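Local coordinates for protein Tube (Drosophila melanogaster, PDB 1D2Z), which recruits the kinase Pelle to the plasma membrane through paired death domains, relaying the Toll signal that sets embryonic dorsoventral polarity, at residues B[29-32]-B[33-36]; B[64-67]-B[68-72]; B[124-127]-B[128-132]. One frame throughout, in Å; residues are numbered along the deposited sequence.

Interaction 1: residues B[29-32]-B[33-36]; sequences NSCW and RKLM
Trp32 and Arg33 are chain neighbours whose side chains cross at a slant at the start of helix 31-38. At Trp32, chi1 of 60° sets CG between the backbone N and the carbonyl carbon and brings the ring over the start of Arg33. Arg33 CG then sits over the centre of the six-membered ring, 3.5 Å from its centroid. This is a CH-pi contact made on the ring face. The Arg33 chain runs on extended, and its NE passes 3.5 Å from Trp32 CZ2. The guanidinium plane is turned 63° from the ring, so the two groups do not stack. Ser30 CB covers one face of the guanidinium, 3.4 Å from Arg33 NH1. The far end of Arg33 is held by a salt bridge from NH2 to Asp75.

Met36 approaches the ring at a different place. Its side chain lies alongside Trp32, and SD sits at the ring edge, 4.1 Å from Trp32 CZ3, as a Met-aromatic contact. Met36 N bonds to Trp32 O (2.9 Å), the i to i+4 bond of the helix, which puts both side chains on the same side. With an alanine here instead of Trp32, Arg33 CG would probably lose the ring face it rests on, and Met36 SD its edge contact.

Asn29 hydrogen-bonds to the Pelle death domain, and Lys34 NZ to Gln72 of that chain. The contact lies within the six-helix bundle of the death domain. Trp32 packs on both helix 68-80 and helix 87-96, while Leu35 reaches helix 107-116.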
loop_
_atom_site.group_PDB
_atom_site.type_symbol
_atom_site.label_atom_id
_atom_site.label_comp_id
_atom_site.label_asym_id
_atom_site.label_seq_id
_atom_site.Cartn_x
_atom_site.Cartn_y
_atom_site.Cartn_z
ATOM N N ASN B 29 1.905 -6.079 -5.420
ATOM C CA ASN B 29 1.384 -5.231 -6.490
ATOM C C ASN B 29 2.488 -4.354 -7.096
ATOM O O ASN B 29 2.219 -3.293 -7.663
ATOM C CB ASN B 29 0.206 -4.386 -5.973
ATOM C CG ASN B 29 -0.920 -5.242 -5.377
ATOM O OD1 ASN B 29 -1.441 -6.147 -6.036
ATOM N ND2 ASN B 29 -1.297 -4.957 -4.125
ATOM N N SER B 30 3.731 -4.814 -6.960
ATOM C CA SER B 30 4.903 -4.112 -7.482
ATOM C C SER B 30 4.930 -2.635 -7.072
ATOM O O SER B 30 5.355 -1.779 -7.847
ATOM C CB SER B 30 4.933 -4.236 -9.014
ATOM O OG SER B 30 4.816 -5.593 -9.419
ATOM N N CYS B 31 4.495 -2.342 -5.849
ATOM C CA CYS B 31 4.458 -0.965 -5.363
ATOM C C CYS B 31 5.807 -0.262 -5.269
ATOM O O CYS B 31 5.860 0.966 -5.243
ATOM C CB CYS B 31 3.726 -0.882 -4.022
ATOM S SG CYS B 31 1.936 -1.056 -4.175
ATOM N N TRP B 32 6.892 -1.034 -5.239
ATOM C CA TRP B 32 8.228 -0.444 -5.171
ATOM C C TRP B 32 8.454 0.457 -6.383
ATOM O O TRP B 32 9.146 1.473 -6.290
ATOM C CB TRP B 32 9.312 -1.527 -5.099
ATOM C CG TRP B 32 9.341 -2.456 -6.272
ATOM C CD1 TRP B 32 8.642 -3.616 -6.414
ATOM C CD2 TRP B 32 10.124 -2.310 -7.465
ATOM N NE1 TRP B 32 8.940 -4.204 -7.616
ATOM C CE2 TRP B 32 9.848 -3.427 -8.281
ATOM C CE3 TRP B 32 11.032 -1.346 -7.921
ATOM C CZ2 TRP B 32 10.450 -3.613 -9.533
ATOM C CZ3 TRP B 32 11.632 -1.529 -9.168
ATOM C CH2 TRP B 32 11.336 -2.656 -9.958
ATOM N N ARG B 33 7.849 0.088 -7.514
ATOM C CA ARG B 33 7.974 0.879 -8.737
ATOM C C ARG B 33 7.354 2.260 -8.556
ATOM O O ARG B 33 7.916 3.264 -8.993
ATOM C CB ARG B 33 7.314 0.173 -9.930
ATOM C CG ARG B 33 7.949 -1.146 -10.302
ATOM C CD ARG B 33 7.517 -1.603 -11.689
ATOM N NE ARG B 33 7.968 -2.965 -11.956
ATOM C CZ ARG B 33 7.154 -3.985 -12.213
ATOM N NH1 ARG B 33 5.840 -3.800 -12.255
ATOM N NH2 ARG B 33 7.652 -5.207 -12.367
ATOM N N LYS B 34 6.202 2.308 -7.892
ATOM C CA LYS B 34 5.510 3.569 -7.658
ATOM C C LYS B 34 6.338 4.498 -6.773
ATOM O O LYS B 34 6.424 5.699 -7.031
ATOM C CB LYS B 34 4.142 3.316 -7.029
ATOM C CG LYS B 34 3.245 2.410 -7.859
ATOM C CD LYS B 34 1.899 2.215 -7.185
ATOM C CE LYS B 34 1.049 1.224 -7.947
ATOM N NZ LYS B 34 -0.329 1.151 -7.397
ATOM N N LEU B 35 6.937 3.943 -5.723
ATOM C CA LEU B 35 7.771 4.735 -4.821
ATOM C C LEU B 35 9.026 5.222 -5.549
ATOM O O LEU B 35 9.338 6.412 -5.534
ATOM C CB LEU B 35 8.176 3.906 -3.593
ATOM C CG LEU B 35 9.277 4.466 -2.675
ATOM C CD1 LEU B 35 8.854 5.790 -2.053
ATOM C CD2 LEU B 35 9.600 3.450 -1.591
ATOM N N MET B 36 9.716 4.297 -6.213
ATOM C CA MET B 36 10.954 4.618 -6.918
ATOM C C MET B 36 10.790 5.712 -7.957
ATOM O O MET B 36 11.650 6.586 -8.087
ATOM C CB MET B 36 11.542 3.368 -7.572
ATOM C CG MET B 36 12.932 3.569 -8.167
ATOM S SD MET B 36 13.701 2.021 -8.649
ATOM C CE MET B 36 15.287 2.619 -9.272
#

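Interaction 2: residues B[64-67]-B[68-72]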
loop_
_atom_site.group_PDB
_atom_site.type_symbol
_atom_site.label_atom_id
_atom_site.label_comp_id
_atom_site.label_asym_id
_atom_site.label_seq_id
_atom_site.Cartn_x
_atom_site.Cartn_y
_atom_site.Cartn_z
ATOM N N PHE B 64 13.013 14.168 -11.086
ATOM C CA PHE B 64 13.021 12.907 -10.351
ATOM C C PHE B 64 14.391 12.247 -10.388
ATOM O O PHE B 64 15.098 12.330 -11.390
ATOM C CB PHE B 64 11.959 11.962 -10.918
ATOM C CG PHE B 64 10.557 12.464 -10.731
ATOM C CD1 PHE B 64 9.915 12.327 -9.503
ATOM C CD2 PHE B 64 9.894 13.118 -11.766
ATOM C CE1 PHE B 64 8.637 12.837 -9.305
ATOM C CE2 PHE B 64 8.614 13.632 -11.577
ATOM C CZ PHE B 64 7.985 13.492 -10.344
ATOM N N LYS B 65 14.758 11.590 -9.291
ATOM C CA LYS B 65 16.048 10.917 -9.184
ATOM C C LYS B 65 16.231 9.780 -10.183
ATOM O O LYS B 65 17.248 9.708 -10.880
ATOM C CB LYS B 65 16.261 10.386 -7.764
ATOM C CG LYS B 65 17.548 9.592 -7.603
ATOM C CD LYS B 65 18.250 9.894 -6.292
ATOM C CE LYS B 65 19.684 9.378 -6.336
ATOM N NZ LYS B 65 20.507 9.861 -5.194
ATOM N N TYR B 66 15.246 8.892 -10.241
ATOM C CA TYR B 66 15.293 7.746 -11.134
ATOM C C TYR B 66 14.313 7.875 -12.296
ATOM O O TYR B 66 13.356 8.645 -12.235
ATOM C CB TYR B 66 14.986 6.470 -10.352
ATOM C CG TYR B 66 15.902 6.215 -9.177
ATOM C CD1 TYR B 66 17.227 5.824 -9.371
ATOM C CD2 TYR B 66 15.439 6.340 -7.867
ATOM C CE1 TYR B 66 18.068 5.560 -8.291
ATOM C CE2 TYR B 66 16.272 6.079 -6.780
ATOM C CZ TYR B 66 17.584 5.689 -7.000
ATOM O OH TYR B 66 18.413 5.426 -5.934
ATOM N N THR B 67 14.578 7.132 -13.367
ATOM C CA THR B 67 13.712 7.129 -14.543
ATOM C C THR B 67 13.129 5.730 -14.701
ATOM O O THR B 67 13.486 4.813 -13.957
ATOM C CB THR B 67 14.493 7.458 -15.829
ATOM O OG1 THR B 67 15.502 6.465 -16.040
ATOM C CG2 THR B 67 15.140 8.827 -15.732
ATOM N N ALA B 68 12.265 5.555 -15.698
ATOM C CA ALA B 68 11.656 4.255 -15.957
ATOM C C ALA B 68 12.733 3.231 -16.316
ATOM O O ALA B 68 12.513 2.021 -16.215
ATOM C CB ALA B 68 10.631 4.368 -17.076
ATOM N N GLN B 69 13.906 3.731 -16.700
ATOM C CA GLN B 69 15.035 2.890 -17.081
ATOM C C GLN B 69 15.773 2.343 -15.864
ATOM O O GLN B 69 16.232 1.197 -15.870
ATOM C CB GLN B 69 16.003 3.674 -17.974
ATOM C CG GLN B 69 15.338 4.308 -19.195
ATOM C CD GLN B 69 16.337 4.799 -20.230
ATOM O OE1 GLN B 69 17.408 5.308 -19.891
ATOM N NE2 GLN B 69 15.992 4.639 -21.505
ATOM N N ASP B 70 15.905 3.169 -14.826
ATOM C CA ASP B 70 16.577 2.748 -13.599
ATOM C C ASP B 70 15.731 1.681 -12.912
ATOM O O ASP B 70 16.257 0.787 -12.244
ATOM C CB ASP B 70 16.792 3.938 -12.660
ATOM C CG ASP B 70 17.722 4.982 -13.245
ATOM O OD1 ASP B 70 18.943 4.720 -13.314
ATOM O OD2 ASP B 70 17.230 6.063 -13.636
ATOM N N VAL B 71 14.419 1.778 -13.106
ATOM C CA VAL B 71 13.472 0.825 -12.538
ATOM C C VAL B 71 13.647 -0.550 -13.193
ATOM O O VAL B 71 13.555 -1.578 -12.521
ATOM C CB VAL B 71 12.017 1.319 -12.723
ATOM C CG1 VAL B 71 11.032 0.309 -12.161
ATOM C CG2 VAL B 71 11.829 2.668 -12.036
ATOM N N PHE B 72 13.946 -0.556 -14.493
ATOM C CA PHE B 72 14.143 -1.792 -15.248
ATOM C C PHE B 72 15.324 -2.625 -14.758
ATOM O O PHE B 72 15.229 -3.850 -14.688
ATOM C CB PHE B 72 14.313 -1.491 -16.743
ATOM C CG PHE B 72 14.700 -2.698 -17.573
ATOM C CD1 PHE B 72 13.739 -3.622 -17.977
ATOM C CD2 PHE B 72 16.028 -2.906 -17.946
ATOM C CE1 PHE B 72 14.096 -4.737 -18.741
ATOM C CE2 PHE B 72 16.395 -4.018 -18.710
ATOM C CZ PHE B 72 15.428 -4.934 -19.107
#
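Thr67 and Asp70 close a capping box at the N-terminal end of helix 68-80. The side chain of Asp70 can be followed outward from the first turn. Its CB lies 3.8 Å from Tyr66 CD1, at a slant to the ring, and about as far from Thr67 O. CG comes next and faces Thr67, 3.8 Å from Thr67 N. It is anti to the carbonyl carbon (chi1 -64°), a turn that carries the carboxylate back toward the residue before the helix. At the tip, OD2 takes two hydrogen bonds from one residue. Thr67 N donates over 2.9 Å to the anti lone pair of Asp70 OD2, at an N-H...O angle of 158°. Thr67 OG1 donates to the same oxygen over 3.0 Å, from above the carboxylate plane. The two bonds fix the rotation of the carboxylate.

Thr67 also accepts from the helix. Its OG1 takes a hydrogen bond from Gln69 N at 3.2 Å, which is the capping bond proper. The hydroxyl thus donates one hydrogen bond, to Asp70 OD2, and accepts one, from Gln69 N. Thr67 O takes the N-H of Val71 over 3.3 Å, in the carbonyl plane, and a weak bond from Asp70 N. Val71 CG2 also rests 3.3 Å from Thr67 O. The Tyr66 ring and the Asp70 carboxylate are turned 65° apart.

The cap lies where the loop after helix 56-59 runs into helix 68-80. Met36 of helix 31-38 packs against Tyr66, Asp70 and Val71, and Trp32 of that helix also touches Val71. Tyr66 further packs on Ile39 and Ser98 in loops, so the helix start is joined to the rest of the bundle.

Interaction 3: residues B[124-127]-B[128-132]; sequences DFVA and LDFLN
Val126 and Leu131 meet across a pi-type turn that ends helix 120-130 of the death-domain bundle. Leu131 N bonds to Val126 O over 3.1 Å, five residues back, nearly in line with the carbonyl. A weak bond from Phe130 N shares that oxygen, and Leu131 N also reaches Ala127 O weakly. Before this the helix is regular. Leu128 N bonds to Asp124 O (3.0 Å), and Asp129 N to Phe125 O (2.9 Å). Asn132 then leaves the helix with positive phi.

The acidic side chains find partners farther off. Asp129 OD1 forms salt bridges with Lys4 and Arg21. Asp124 OD2 is held by Arg138 and by Asn74 of the Pelle death domain, so this helix also takes part in the complex.

Phe125 lies alongside Asp129, its CG anti to the backbone N (chi1 174°). Its ring is only 12° from the carboxylate plane, and Asp129 CB stands over the face, offset toward the rim, as a CH-pi contact. The Phe130 ring meets it obliquely, with planes 65° apart. The two rings come nearest where Phe125 CE2 lies 3.4 Å from Phe130 CE1.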
loop_
_atom_site.group_PDB
_atom_site.type_symbol
_atom_site.label_atom_id
_atom_site.label_comp_id
_atom_site.label_asym_id
_atom_site.label_seq_id
_atom_site.Cartn_x
_atom_site.Cartn_y
_atom_site.Cartn_z
ATOM N N ASP B 124 1.886 2.902 6.929
ATOM C CA ASP B 124 1.389 2.559 8.272
ATOM C C ASP B 124 2.440 1.752 9.030
ATOM O O ASP B 124 2.624 1.922 10.239
ATOM C CB ASP B 124 0.084 1.743 8.197
ATOM C CG ASP B 124 -1.093 2.549 7.660
ATOM O OD1 ASP B 124 -0.971 3.784 7.508
ATOM O OD2 ASP B 124 -2.143 1.941 7.375
ATOM N N PHE B 125 3.116 0.866 8.305
ATOM C CA PHE B 125 4.162 0.030 8.880
ATOM C C PHE B 125 5.331 0.898 9.347
ATOM O O PHE B 125 5.839 0.719 10.451
ATOM C CB PHE B 125 4.653 -0.994 7.856
ATOM C CG PHE B 125 5.839 -1.797 8.325
ATOM C CD1 PHE B 125 5.680 -2.814 9.265
ATOM C CD2 PHE B 125 7.114 -1.521 7.845
ATOM C CE1 PHE B 125 6.781 -3.546 9.720
ATOM C CE2 PHE B 125 8.218 -2.246 8.291
ATOM C CZ PHE B 125 8.051 -3.260 9.231
ATOM N N VAL B 126 5.761 1.826 8.502
ATOM C CA VAL B 126 6.866 2.711 8.849
ATOM C C VAL B 126 6.505 3.618 10.027
ATOM O O VAL B 126 7.326 3.845 10.919
ATOM C CB VAL B 126 7.317 3.562 7.631
ATOM C CG1 VAL B 126 8.279 4.667 8.069
ATOM C CG2 VAL B 126 7.991 2.660 6.582
ATOM N N ALA B 127 5.271 4.114 10.043
ATOM C CA ALA B 127 4.824 4.996 11.121
ATOM C C ALA B 127 4.777 4.277 12.468
ATOM O O ALA B 127 5.345 4.749 13.453
ATOM C CB ALA B 127 3.457 5.585 10.796
ATOM N N LEU B 128 4.122 3.124 12.493
ATOM C CA LEU B 128 3.984 2.348 13.718
ATOM C C LEU B 128 5.268 1.654 14.170
ATOM O O LEU B 128 5.836 1.997 15.211
ATOM C CB LEU B 128 2.868 1.315 13.555
ATOM C CG LEU B 128 1.455 1.871 13.377
ATOM C CD1 LEU B 128 0.496 0.767 12.959
ATOM C CD2 LEU B 128 1.002 2.520 14.677
ATOM N N ASP B 129 5.738 0.711 13.362
ATOM C CA ASP B 129 6.928 -0.072 13.676
ATOM C C ASP B 129 8.246 0.699 13.794
ATOM O O ASP B 129 9.012 0.468 14.727
ATOM C CB ASP B 129 7.075 -1.215 12.666
ATOM C CG ASP B 129 8.041 -2.290 13.131
ATOM O OD1 ASP B 129 9.256 -2.158 12.870
ATOM O OD2 ASP B 129 7.580 -3.273 13.746
ATOM N N PHE B 130 8.520 1.595 12.850
ATOM C CA PHE B 130 9.768 2.364 12.869
ATOM C C PHE B 130 9.765 3.602 13.768
ATOM O O PHE B 130 10.727 3.849 14.499
ATOM C CB PHE B 130 10.152 2.820 11.456
ATOM C CG PHE B 130 10.608 1.717 10.539
ATOM C CD1 PHE B 130 10.365 0.380 10.833
ATOM C CD2 PHE B 130 11.262 2.029 9.350
ATOM C CE1 PHE B 130 10.764 -0.627 9.958
ATOM C CE2 PHE B 130 11.666 1.027 8.466
ATOM C CZ PHE B 130 11.416 -0.302 8.771
ATOM N N LEU B 131 8.695 4.389 13.689
ATOM C CA LEU B 131 8.600 5.637 14.442
ATOM C C LEU B 131 7.722 5.633 15.686
ATOM O O LEU B 131 7.733 6.604 16.445
ATOM C CB LEU B 131 8.127 6.754 13.506
ATOM C CG LEU B 131 8.996 7.063 12.288
ATOM C CD1 LEU B 131 8.222 7.920 11.297
ATOM C CD2 LEU B 131 10.272 7.761 12.733
ATOM N N ASN B 132 6.956 4.563 15.883
ATOM C CA ASN B 132 6.042 4.439 17.017
ATOM C C ASN B 132 4.968 5.536 16.982
ATOM O O ASN B 132 4.331 5.834 17.997
ATOM C CB ASN B 132 6.811 4.476 18.345
ATOM C CG ASN B 132 6.005 3.921 19.514
ATOM O OD1 ASN B 132 6.361 4.129 20.678
ATOM N ND2 ASN B 132 4.926 3.201 19.210
#

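How the interactions relate
All three contacts are local, and they follow one another along the chain without nesting or crossing. Interaction 1 opens helix 31-38. Interaction 2 closes the loop that leads into helix 68-80. Interaction 3 ends helix 120-130. The first two meet in space, their centres about 11 Å apart: Trp32 CH2 lies 3.6 Å from Val71 O, and Met36 CE is as close to Tyr66 CG. They tie helix 31-38 to the start of helix 68-80. Interaction 3 is separate, on the opposite side of the chain's centre from interaction 2. Helix 107-116 is touched by Leu35 of interaction 1 and by Val126 of interaction 3, which do not touch each other.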